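Local coordinates for heme oxygenase 1 (Synechocystis sp., PDB 1WE1), which binds heme and probably catalyses its oxygen-dependent opening to biliverdin IXalpha, with release of carbon monoxide and ferrous iron, at residues V34-N37 / S38-L42; G44-Y47 / F48-A52; M202-E205 / L206-N209. All coordinates share one frame; numbering follows the deposited sequence.

Interaction 1: V34-N37 / S38-L42; sequences VEKN and SYRKL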
ATOM      1  N   VAL A  34      -4.142  -1.209 -17.636  1.00 51.86           N
ATOM      2  CA  VAL A  34      -2.999  -0.787 -16.838  1.00 52.62           C
ATOM      3  C   VAL A  34      -1.808  -0.974 -17.755  1.00 53.23           C
ATOM      4  O   VAL A  34      -1.824  -1.824 -18.643  1.00 53.74           O
ATOM      5  CB  VAL A  34      -2.786  -1.663 -15.574  1.00 52.24           C
ATOM      6  CG1 VAL A  34      -2.731  -3.117 -15.949  1.00 53.54           C
ATOM      7  CG2 VAL A  34      -1.481  -1.284 -14.884  1.00 50.67           C
ATOM      8  N   GLU A  35      -0.770  -0.184 -17.554  1.00 54.42           N
ATOM      9  CA  GLU A  35       0.378  -0.309 -18.416  1.00 53.70           C
ATOM     10  C   GLU A  35       1.683  -0.162 -17.660  1.00 51.67           C
ATOM     11  O   GLU A  35       1.857   0.741 -16.842  1.00 51.30           O
ATOM     12  CB  GLU A  35       0.253   0.703 -19.560  1.00 55.18           C
ATOM     13  CG  GLU A  35       1.501   1.504 -19.891  1.00 59.75           C
ATOM     14  CD  GLU A  35       1.600   2.779 -19.082  1.00 59.98           C
ATOM     15  OE1 GLU A  35       0.605   3.145 -18.421  1.00 60.45           O
ATOM     16  OE2 GLU A  35       2.667   3.421 -19.121  1.00 63.15           O
ATOM     17  N   LYS A  36       2.584  -1.092 -17.950  1.00 50.34           N
ATOM     18  CA  LYS A  36       3.907  -1.177 -17.354  1.00 50.23           C
ATOM     19  C   LYS A  36       4.618   0.128 -16.955  1.00 49.34           C
ATOM     20  O   LYS A  36       5.163   0.219 -15.865  1.00 48.94           O
ATOM     21  CB  LYS A  36       4.809  -1.994 -18.287  1.00 52.37           C
ATOM     22  CG  LYS A  36       6.286  -1.957 -17.924  1.00 59.20           C
ATOM     23  CD  LYS A  36       7.150  -2.664 -18.972  1.00 62.68           C
ATOM     24  CE  LYS A  36       8.646  -2.476 -18.695  1.00 61.93           C
ATOM     25  NZ  LYS A  36       9.083  -3.006 -17.368  1.00 60.93           N
ATOM     26  N   ASN A  37       4.612   1.149 -17.801  1.00 49.16           N
ATOM     27  CA  ASN A  37       5.341   2.362 -17.438  1.00 48.88           C
ATOM     28  C   ASN A  37       4.797   3.213 -16.303  1.00 46.57           C
ATOM     29  O   ASN A  37       5.567   3.687 -15.472  1.00 45.60           O
ATOM     30  CB  ASN A  37       5.577   3.224 -18.675  1.00 50.31           C
ATOM     31  CG  ASN A  37       6.421   2.514 -19.699  1.00 53.28           C
ATOM     32  OD1 ASN A  37       7.514   2.025 -19.390  1.00 54.52           O
ATOM     33  ND2 ASN A  37       5.920   2.436 -20.925  1.00 56.68           N
ATOM     34  N   SER A  38       3.489   3.425 -16.252  1.00 44.27           N
ATOM     35  CA  SER A  38       2.949   4.221 -15.167  1.00 43.58           C
ATOM     36  C   SER A  38       2.907   3.371 -13.882  1.00 43.56           C
ATOM     37  O   SER A  38       3.339   3.823 -12.825  1.00 41.92           O
ATOM     38  CB  SER A  38       1.560   4.759 -15.537  1.00 43.39           C
ATOM     39  OG  SER A  38       0.695   3.731 -15.975  1.00 41.99           O
ATOM     40  N   TYR A  39       2.434   2.131 -13.992  1.00 42.02           N
ATOM     41  CA  TYR A  39       2.344   1.228 -12.843  1.00 42.18           C
ATOM     42  C   TYR A  39       3.712   0.967 -12.232  1.00 42.13           C
ATOM     43  O   TYR A  39       3.841   0.649 -11.062  1.00 42.11           O
ATOM     44  CB  TYR A  39       1.699  -0.094 -13.277  1.00 42.59           C
ATOM     45  CG  TYR A  39       1.716  -1.193 -12.232  1.00 43.83           C
ATOM     46  CD1 TYR A  39       2.818  -2.036 -12.092  1.00 42.71           C
ATOM     47  CD2 TYR A  39       0.630  -1.378 -11.367  1.00 44.29           C
ATOM     48  CE1 TYR A  39       2.843  -3.035 -11.115  1.00 44.15           C
ATOM     49  CE2 TYR A  39       0.645  -2.372 -10.388  1.00 43.83           C
ATOM     50  CZ  TYR A  39       1.750  -3.193 -10.268  1.00 43.91           C
ATOM     51  OH  TYR A  39       1.764  -4.165  -9.301  1.00 41.35           O
ATOM     52  N   ARG A  40       4.738   1.108 -13.047  1.00 44.16           N
ATOM     53  CA  ARG A  40       6.114   0.889 -12.630  1.00 44.22           C
ATOM     54  C   ARG A  40       6.533   1.991 -11.644  1.00 43.62           C
ATOM     55  O   ARG A  40       7.319   1.766 -10.722  1.00 40.74           O
ATOM     56  CB  ARG A  40       6.999   0.921 -13.889  1.00 46.90           C
ATOM     57  CG  ARG A  40       8.418   0.475 -13.695  1.00 48.16           C
ATOM     58  CD  ARG A  40       9.124   0.243 -15.019  1.00 45.65           C
ATOM     59  NE  ARG A  40       9.388   1.457 -15.780  1.00 44.69           N
ATOM     60  CZ  ARG A  40      10.390   1.560 -16.654  1.00 45.47           C
ATOM     61  NH1 ARG A  40      11.196   0.524 -16.852  1.00 43.69           N
ATOM     62  NH2 ARG A  40      10.592   2.685 -17.331  1.00 42.74           N
ATOM     63  N   LYS A  41       5.996   3.190 -11.854  1.00 43.55           N
ATOM     64  CA  LYS A  41       6.314   4.321 -11.003  1.00 44.47           C
ATOM     65  C   LYS A  41       5.606   4.209  -9.658  1.00 43.73           C
ATOM     66  O   LYS A  41       6.102   4.695  -8.634  1.00 43.57           O
ATOM     67  CB  LYS A  41       5.947   5.626 -11.717  1.00 47.83           C
ATOM     68  CG  LYS A  41       6.728   5.824 -13.016  1.00 52.52           C
ATOM     69  CD  LYS A  41       6.676   7.259 -13.550  1.00 56.63           C
ATOM     70  CE  LYS A  41       7.681   7.434 -14.696  1.00 60.26           C
ATOM     71  NZ  LYS A  41       7.995   8.855 -15.045  1.00 62.61           N
ATOM     72  N   LEU A  42       4.447   3.556  -9.662  1.00 42.50           N
ATOM     73  CA  LEU A  42       3.688   3.349  -8.441  1.00 41.63           C
ATOM     74  C   LEU A  42       4.493   2.407  -7.559  1.00 40.06           C
ATOM     75  O   LEU A  42       4.651   2.637  -6.360  1.00 41.89           O
ATOM     76  CB  LEU A  42       2.336   2.726  -8.760  1.00 43.78           C
ATOM     77  CG  LEU A  42       1.396   2.599  -7.564  1.00 44.38           C
ATOM     78  CD1 LEU A  42       1.047   3.993  -7.072  1.00 45.36           C
ATOM     79  CD2 LEU A  42       0.137   1.838  -7.971  1.00 43.04           C
TER
HETATM   80  O   HOH W   1       8.114   4.419 -16.406  1.00 35.85           O
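The carboxylate of E35 grips S38 through both oxygens. S38 OG donates to E35 OE1 at 2.5 Å, while S38 N donates to E35 OE2 at 3.0 Å, and each donor lies well out of the carboxylate plane. A bend at chi2 of E35 (-89°) folds the acid back over the backbone it caps. This is an N-cap at the start of helix 36-59, and the negative charge probably suits the amides at the helix start, of which it binds S38 N directly. The backbone joins in where Y39 N donates to E35 O at 3.2 Å, close to straight at 166°.

On another side of the helix the contacts are cationic and water-mediated. A water oxygen 2.8 Å from N37 O donates to it and accepts from R40 NH2, meeting the guanidinium at its edge and in plane. N37 OD1 instead sits over one guanidinium face, the amide turned 67° from it. K36 NZ comes within 4.1 Å of R40 NH1; both donate to Y87 O, which probably eases the repulsion between them.

Apolar packing is lighter: V34 CG2 lies 3.8 Å from Y39 CB. V34 also leans on helix 120-146, and Y39 OH bonds to Y156 OH.

Interaction 2: G44-Y47 / F48-A52; sequences GNLY and FVYSA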
ATOM      1  N   GLY A  44       7.650   1.957  -7.586  1.00 34.09           N
ATOM      2  CA  GLY A  44       8.804   2.673  -7.072  1.00 33.86           C
ATOM      3  C   GLY A  44       8.401   3.455  -5.833  1.00 35.47           C
ATOM      4  O   GLY A  44       9.101   3.428  -4.819  1.00 37.08           O
ATOM      5  N   ASN A  45       7.266   4.147  -5.887  1.00 34.65           N
ATOM      6  CA  ASN A  45       6.829   4.899  -4.719  1.00 36.11           C
ATOM      7  C   ASN A  45       6.550   4.001  -3.500  1.00 36.45           C
ATOM      8  O   ASN A  45       7.140   4.197  -2.430  1.00 37.26           O
ATOM      9  CB  ASN A  45       5.598   5.735  -5.045  1.00 34.66           C
ATOM     10  CG  ASN A  45       5.949   7.029  -5.764  1.00 36.42           C
ATOM     11  OD1 ASN A  45       7.059   7.561  -5.634  1.00 35.53           O
ATOM     12  ND2 ASN A  45       4.991   7.556  -6.507  1.00 37.83           N
ATOM     13  N   LEU A  46       5.670   3.014  -3.651  1.00 35.62           N
ATOM     14  CA  LEU A  46       5.370   2.131  -2.532  1.00 36.27           C
ATOM     15  C   LEU A  46       6.661   1.560  -1.964  1.00 36.16           C
ATOM     16  O   LEU A  46       6.791   1.372  -0.761  1.00 37.10           O
ATOM     17  CB  LEU A  46       4.443   0.999  -2.969  1.00 35.06           C
ATOM     18  CG  LEU A  46       3.094   1.517  -3.456  1.00 35.47           C
ATOM     19  CD1 LEU A  46       2.178   0.355  -3.796  1.00 34.88           C
ATOM     20  CD2 LEU A  46       2.479   2.376  -2.371  1.00 35.43           C
ATOM     21  N   TYR A  47       7.623   1.298  -2.838  1.00 36.48           N
ATOM     22  CA  TYR A  47       8.902   0.773  -2.402  1.00 35.97           C
ATOM     23  C   TYR A  47       9.492   1.662  -1.297  1.00 37.22           C
ATOM     24  O   TYR A  47       9.963   1.160  -0.281  1.00 37.46           O
ATOM     25  CB  TYR A  47       9.864   0.704  -3.592  1.00 34.73           C
ATOM     26  CG  TYR A  47      11.289   0.433  -3.196  1.00 33.14           C
ATOM     27  CD1 TYR A  47      11.667  -0.797  -2.672  1.00 33.09           C
ATOM     28  CD2 TYR A  47      12.254   1.427  -3.298  1.00 34.16           C
ATOM     29  CE1 TYR A  47      12.973  -1.023  -2.254  1.00 32.99           C
ATOM     30  CE2 TYR A  47      13.563   1.209  -2.881  1.00 31.64           C
ATOM     31  CZ  TYR A  47      13.915  -0.011  -2.361  1.00 32.72           C
ATOM     32  OH  TYR A  47      15.214  -0.216  -1.933  1.00 38.05           O
ATOM     33  N   PHE A  48       9.464   2.982  -1.489  1.00 39.02           N
ATOM     34  CA  PHE A  48      10.012   3.900  -0.487  1.00 40.91           C
ATOM     35  C   PHE A  48       9.126   4.017   0.750  1.00 40.40           C
ATOM     36  O   PHE A  48       9.622   4.115   1.871  1.00 39.31           O
ATOM     37  CB  PHE A  48      10.228   5.291  -1.091  1.00 41.56           C
ATOM     38  CG  PHE A  48      11.206   5.303  -2.235  1.00 44.18           C
ATOM     39  CD1 PHE A  48      10.759   5.357  -3.552  1.00 41.46           C
ATOM     40  CD2 PHE A  48      12.579   5.215  -1.994  1.00 42.91           C
ATOM     41  CE1 PHE A  48      11.662   5.319  -4.612  1.00 42.80           C
ATOM     42  CE2 PHE A  48      13.495   5.175  -3.048  1.00 43.50           C
ATOM     43  CZ  PHE A  48      13.035   5.226  -4.364  1.00 42.97           C
ATOM     44  N   VAL A  49       7.816   3.998   0.547  1.00 39.28           N
ATOM     45  CA  VAL A  49       6.908   4.107   1.670  1.00 37.55           C
ATOM     46  C   VAL A  49       7.043   2.907   2.585  1.00 38.44           C
ATOM     47  O   VAL A  49       7.140   3.060   3.799  1.00 40.85           O
ATOM     48  CB  VAL A  49       5.458   4.216   1.203  1.00 37.81           C
ATOM     49  CG1 VAL A  49       4.532   4.283   2.429  1.00 36.41           C
ATOM     50  CG2 VAL A  49       5.291   5.455   0.313  1.00 32.66           C
ATOM     51  N   TYR A  50       7.045   1.703   2.017  1.00 38.15           N
ATOM     52  CA  TYR A  50       7.182   0.504   2.839  1.00 37.61           C
ATOM     53  C   TYR A  50       8.537   0.456   3.501  1.00 38.85           C
ATOM     54  O   TYR A  50       8.653   0.007   4.630  1.00 39.55           O
ATOM     55  CB  TYR A  50       6.967  -0.758   2.014  1.00 34.95           C
ATOM     56  CG  TYR A  50       5.512  -1.067   1.786  1.00 33.77           C
ATOM     57  CD1 TYR A  50       4.782  -1.838   2.706  1.00 33.35           C
ATOM     58  CD2 TYR A  50       4.850  -0.585   0.658  1.00 32.03           C
ATOM     59  CE1 TYR A  50       3.423  -2.120   2.491  1.00 31.84           C
ATOM     60  CE2 TYR A  50       3.495  -0.865   0.436  1.00 32.03           C
ATOM     61  CZ  TYR A  50       2.795  -1.630   1.349  1.00 32.11           C
ATOM     62  OH  TYR A  50       1.479  -1.922   1.097  1.00 34.28           O
ATOM     63  N   SER A  51       9.571   0.927   2.812  1.00 41.54           N
ATOM     64  CA  SER A  51      10.896   0.920   3.415  1.00 43.12           C
ATOM     65  C   SER A  51      10.839   1.736   4.695  1.00 43.32           C
ATOM     66  O   SER A  51      11.227   1.252   5.759  1.00 43.82           O
ATOM     67  CB  SER A  51      11.942   1.516   2.471  1.00 42.05           C
ATOM     68  OG  SER A  51      12.160   0.661   1.363  1.00 45.06           O
ATOM     69  N   ALA A  52      10.340   2.968   4.580  1.00 43.86           N
ATOM     70  CA  ALA A  52      10.212   3.886   5.716  1.00 44.71           C
ATOM     71  C   ALA A  52       9.439   3.253   6.872  1.00 45.02           C
ATOM     72  O   ALA A  52       9.913   3.203   8.002  1.00 42.93           O
ATOM     73  CB  ALA A  52       9.510   5.163   5.275  1.00 43.71           C
TER
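Y47 O is gripped twice by S51, from opposite faces of its carbonyl plane: S51 OG donates to Y47 O at 2.8 Å, and S51 N to the same oxygen at 3.1 Å. The hydroxyl reaches back because OG stands beside the residue's own nitrogen, opposite its carbonyl carbon (chi1 -69°). There it also lies over one face of the Y47 ring, toward the rim, with Y47 CE1 4.1 Å from S51 OG.

Neighbours in sequence also meet: Y47 turns an edge to the face of F48 in a T-shaped stack, the centroids 5.1 Å apart and the planes at 71°; Y47 CD2 stands over the centre of the F48 ring.

All of this belongs to the middle of helix 36-59 in the all-helical heme oxygenase fold, where residues four apart are bonded in the regular alpha-helical way. The bond from Y50 N to L46 O, at 2.8 Å, is nearly linear (177°), and V49 N reaches N45 O at 3.1 Å. The Y50 ring lies with its edge toward L46 O, and its CD2 is 4.0 Å from L46 CB. At the far end of that ring, Y50 OH bonds to D131 and R127. Around the helix, Y47 faces helix 77-88 and bonds to E81, whereas F48 and V49 pack on V106 of helix 100-115.

Interaction 3: M202-E205 / L206-N209; sequences MFNE and LEGN. With HEM (protoporphyrin IX containing Fe), chain H.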
ATOM      1  N   MET A 202      -0.904   9.654  -5.127  1.00 42.43           N
ATOM      2  CA  MET A 202       0.095   8.997  -5.960  1.00 40.40           C
ATOM      3  C   MET A 202      -0.569   8.517  -7.263  1.00 40.63           C
ATOM      4  O   MET A 202       0.013   8.631  -8.348  1.00 38.89           O
ATOM      5  CB  MET A 202       0.722   7.815  -5.220  1.00 37.11           C
ATOM      6  CG  MET A 202       1.647   8.227  -4.092  1.00 38.28           C
ATOM      7  SD  MET A 202       2.584   6.867  -3.323  1.00 43.45           S
ATOM      8  CE  MET A 202       1.251   5.879  -2.623  1.00 40.78           C
ATOM      9  N   PHE A 203      -1.791   7.995  -7.149  1.00 40.48           N
ATOM     10  CA  PHE A 203      -2.535   7.502  -8.307  1.00 40.44           C
ATOM     11  C   PHE A 203      -2.842   8.630  -9.281  1.00 42.77           C
ATOM     12  O   PHE A 203      -2.669   8.484 -10.495  1.00 42.91           O
ATOM     13  CB  PHE A 203      -3.864   6.869  -7.895  1.00 39.24           C
ATOM     14  CG  PHE A 203      -3.735   5.680  -6.989  1.00 38.68           C
ATOM     15  CD1 PHE A 203      -2.593   4.886  -6.999  1.00 38.90           C
ATOM     16  CD2 PHE A 203      -4.798   5.319  -6.157  1.00 39.58           C
ATOM     17  CE1 PHE A 203      -2.511   3.741  -6.193  1.00 41.43           C
ATOM     18  CE2 PHE A 203      -4.735   4.177  -5.343  1.00 39.09           C
ATOM     19  CZ  PHE A 203      -3.591   3.383  -5.358  1.00 40.12           C
ATOM     20  N   ASN A 204      -3.323   9.749  -8.750  1.00 44.09           N
ATOM     21  CA  ASN A 204      -3.648  10.901  -9.584  1.00 44.97           C
ATOM     22  C   ASN A 204      -2.417  11.422 -10.347  1.00 44.66           C
ATOM     23  O   ASN A 204      -2.544  11.918 -11.468  1.00 44.09           O
ATOM     24  CB  ASN A 204      -4.261  12.016  -8.734  1.00 45.05           C
ATOM     25  CG  ASN A 204      -5.695  11.725  -8.347  1.00 47.21           C
ATOM     26  OD1 ASN A 204      -6.502  11.307  -9.184  1.00 47.17           O
ATOM     27  ND2 ASN A 204      -6.028  11.952  -7.076  1.00 48.82           N
ATOM     28  N   GLU A 205      -1.238  11.299  -9.736  1.00 43.08           N
ATOM     29  CA  GLU A 205       0.010  11.730 -10.367  1.00 43.47           C
ATOM     30  C   GLU A 205       0.266  10.936 -11.646  1.00 43.39           C
ATOM     31  O   GLU A 205       1.000  11.374 -12.532  1.00 44.20           O
ATOM     32  CB  GLU A 205       1.202  11.499  -9.439  1.00 41.26           C
ATOM     33  CG  GLU A 205       1.544  12.630  -8.515  1.00 44.18           C
ATOM     34  CD  GLU A 205       2.747  12.295  -7.650  1.00 47.95           C
ATOM     35  OE1 GLU A 205       3.293  13.210  -6.996  1.00 49.29           O
ATOM     36  OE2 GLU A 205       3.141  11.106  -7.616  1.00 49.12           O
ATOM     37  N   LEU A 206      -0.335   9.760 -11.737  1.00 40.79           N
ATOM     38  CA  LEU A 206      -0.114   8.934 -12.898  1.00 39.60           C
ATOM     39  C   LEU A 206      -1.166   9.072 -13.969  1.00 39.04           C
ATOM     40  O   LEU A 206      -1.029   8.477 -15.026  1.00 39.50           O
ATOM     41  CB  LEU A 206       0.010   7.475 -12.475  1.00 38.87           C
ATOM     42  CG  LEU A 206       1.389   6.976 -12.036  1.00 39.67           C
ATOM     43  CD1 LEU A 206       2.307   8.136 -11.651  1.00 42.78           C
ATOM     44  CD2 LEU A 206       1.210   6.009 -10.890  1.00 38.06           C
ATOM     45  N   GLU A 207      -2.198   9.870 -13.721  1.00 38.82           N
ATOM     46  CA  GLU A 207      -3.254  10.019 -14.718  1.00 40.52           C
ATOM     47  C   GLU A 207      -2.706  10.436 -16.070  1.00 41.77           C
ATOM     48  O   GLU A 207      -3.012   9.803 -17.081  1.00 43.05           O
ATOM     49  CB  GLU A 207      -4.312  11.022 -14.263  1.00 41.33           C
ATOM     50  CG  GLU A 207      -5.539  11.043 -15.159  1.00 40.49           C
ATOM     51  CD  GLU A 207      -6.721  11.769 -14.533  1.00 44.99           C
ATOM     52  OE1 GLU A 207      -7.203  11.323 -13.462  1.00 46.18           O
ATOM     53  OE2 GLU A 207      -7.175  12.787 -15.108  1.00 46.44           O
ATOM     54  N   GLY A 208      -1.898  11.494 -16.089  1.00 42.65           N
ATOM     55  CA  GLY A 208      -1.314  11.967 -17.334  1.00 41.72           C
ATOM     56  C   GLY A 208      -0.469  10.930 -18.066  1.00 43.90           C
ATOM     57  O   GLY A 208      -0.533  10.830 -19.295  1.00 43.52           O
ATOM     58  N   ASN A 209       0.325  10.155 -17.329  1.00 45.00           N
ATOM     59  CA  ASN A 209       1.163   9.131 -17.952  1.00 48.22           C
ATOM     60  C   ASN A 209       0.314   8.025 -18.592  1.00 49.14           C
ATOM     61  O   ASN A 209       0.687   7.446 -19.616  1.00 50.05           O
ATOM     62  CB  ASN A 209       2.104   8.488 -16.928  1.00 50.35           C
ATOM     63  CG  ASN A 209       2.940   9.504 -16.170  1.00 53.24           C
ATOM     64  OD1 ASN A 209       4.106   9.252 -15.861  1.00 54.18           O
ATOM     65  ND2 ASN A 209       2.341  10.650 -15.844  1.00 55.59           N
TER
HETATM   66  CHA HEM H 300     -10.266  -3.951   2.029  1.00 50.55           C
HETATM   67  CHB HEM H 300      -6.843  -0.541   1.803  1.00 46.77           C
HETATM   68  CHC HEM H 300      -8.041   0.116  -2.854  1.00 48.70           C
HETATM   69  CHD HEM H 300     -10.171  -4.183  -2.830  1.00 51.06           C
HETATM   70  C1A HEM H 300      -9.321  -2.990   2.450  1.00 48.65           C
HETATM   71  C2A HEM H 300      -8.921  -2.710   3.820  1.00 48.54           C
HETATM   72  C3A HEM H 300      -7.988  -1.712   3.760  1.00 48.00           C
HETATM   73  C4A HEM H 300      -7.775  -1.436   2.331  1.00 47.97           C
HETATM   74  CMA HEM H 300      -7.278  -1.020   4.883  1.00 44.47           C
HETATM   75  CAA HEM H 300      -9.407  -3.444   5.060  1.00 46.32           C
HETATM   76  CBA HEM H 300     -10.827  -3.063   5.547  1.00 46.58           C
HETATM   77  CGA HEM H 300     -11.250  -3.744   6.716  1.00 47.74           C
HETATM   78  O1A HEM H 300     -11.174  -3.073   7.819  1.00 46.01           O
HETATM   79  O2A HEM H 300     -11.667  -4.920   6.715  1.00 47.50           O
HETATM   80  C1B HEM H 300      -6.887  -0.020   0.499  1.00 46.77           C
HETATM   81  C2B HEM H 300      -6.139   1.150   0.044  1.00 46.22           C
HETATM   82  C3B HEM H 300      -6.428   1.301  -1.281  1.00 47.44           C
HETATM   83  C4B HEM H 300      -7.414   0.271  -1.603  1.00 46.89           C
HETATM   84  CMB HEM H 300      -5.218   1.966   0.916  1.00 44.17           C
HETATM   85  CAB HEM H 300      -5.841   2.274  -2.286  1.00 45.90           C
HETATM   86  CBB HEM H 300      -6.152   3.765  -1.988  1.00 47.21           C
HETATM   87  C1C HEM H 300      -8.652  -1.032  -3.292  1.00 49.09           C
HETATM   88  C2C HEM H 300      -8.963  -1.357  -4.676  1.00 51.87           C
HETATM   89  C3C HEM H 300      -9.761  -2.442  -4.615  1.00 52.66           C
HETATM   90  C4C HEM H 300      -9.685  -2.957  -3.267  1.00 50.91           C
HETATM   91  CMC HEM H 300      -8.455  -0.590  -5.882  1.00 48.94           C
HETATM   92  CAC HEM H 300     -10.616  -3.025  -5.742  1.00 52.37           C
HETATM   93  CBC HEM H 300      -9.822  -4.091  -6.549  1.00 54.90           C
HETATM   94  C1D HEM H 300     -10.384  -4.537  -1.476  1.00 53.11           C
HETATM   95  C2D HEM H 300     -11.107  -5.732  -1.044  1.00 52.48           C
HETATM   96  C3D HEM H 300     -11.094  -5.692   0.313  1.00 53.72           C
HETATM   97  C4D HEM H 300     -10.412  -4.435   0.710  1.00 50.68           C
HETATM   98  CMD HEM H 300     -11.705  -6.716  -1.997  1.00 50.54           C
HETATM   99  CAD HEM H 300     -11.643  -6.675   1.319  1.00 56.87           C
HETATM  100  CBD HEM H 300     -13.099  -6.272   1.829  1.00 62.38           C
HETATM  101  CGD HEM H 300     -13.511  -7.012   2.963  1.00 67.00           C
HETATM  102  O1D HEM H 300     -12.687  -7.236   3.927  1.00 70.02           O
HETATM  103  O2D HEM H 300     -14.693  -7.455   3.044  1.00 67.47           O
HETATM  104  NA  HEM H 300      -8.633  -2.195   1.564  1.00 49.14           N
HETATM  105  NB  HEM H 300      -7.652  -0.552  -0.514  1.00 46.81           N
HETATM  106  NC  HEM H 300      -9.070  -2.062  -2.430  1.00 50.37           N
HETATM  107  ND  HEM H 300      -9.940  -3.795  -0.383  1.00 50.15           N
HETATM  108 FE   HEM H 300      -8.841  -2.152  -0.430  1.00 47.18          FE
HETATM  109  O   HOH W   2      -6.601   9.268 -11.975  1.00 31.11           O
HETATM  110  O   HOH W   3      -1.523  13.292 -13.786  1.00 44.80           O
HETATM  111  O   HOH W   4      -7.377  -3.196  -0.523  1.00 47.27           O
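L206 N donates to F203 O at 2.9 Å, and one residue on E207 N donates to N204 O at 3.1 Å. Both bonds span three residues, as in a 3-10 turn, and in both the donor stands above the carbonyl plane rather than in it. F203 also faces the pocket: its CE2 comes within 3.7 Å of the heme vinyl carbon CBB. The heme iron itself is held by H17 and a water. The L206 side chain lies back against the turn: CD1 comes within 3.5 Å of E205 C, while CD2 approaches M202 O at 3.8 Å. It also touches F25 of helix 24-30. With an alanine here, CG and both methyls are gone, which would probably leave a gap against the backbone of M202 and E205 and deprive F25 of its neighbour.

Water extends the polar contacts. One molecule donates to N204 O and accepts from G208 N at 2.9 Å, so that N204 O serves both E207 and the water; a second donates to E207 OE1 at 2.6 Å and only weakly to N204 OD1. Together these span the junction where helix 182-205 gives way to helix 207-222.

Further out, E205 is tied to S99 and A101 through its carboxylate, while M202 packs on helices 36-59 and 100-115. F203 therefore offers the porphyrin rim hydrocarbon contact, while its carbonyl, with N204 O and two waters, carries the polar bonding of the turn.

Interactions 1 and 2 follow one another along helix 36-59, their centres about 15 Å apart, and meet only as neighbours in sequence. Interaction 3 is what touches both. Its L206 CD2 lies 3.6 Å from S38 O, and F203 CE1 is 3.7 Å from L42 CD1, so residues of the capped first turns and of the helix junction pack together. Its M202 reaches interaction 2, with SD 3.7 Å from N45 CB and CE 3.7 Å from L46 CD2. Of the residues of the three interactions, F203 is the one in the heme pocket. The side chain of Y50 stays about 8 Å from the heme, and the side chain of Y39 about 10 Å from the heme.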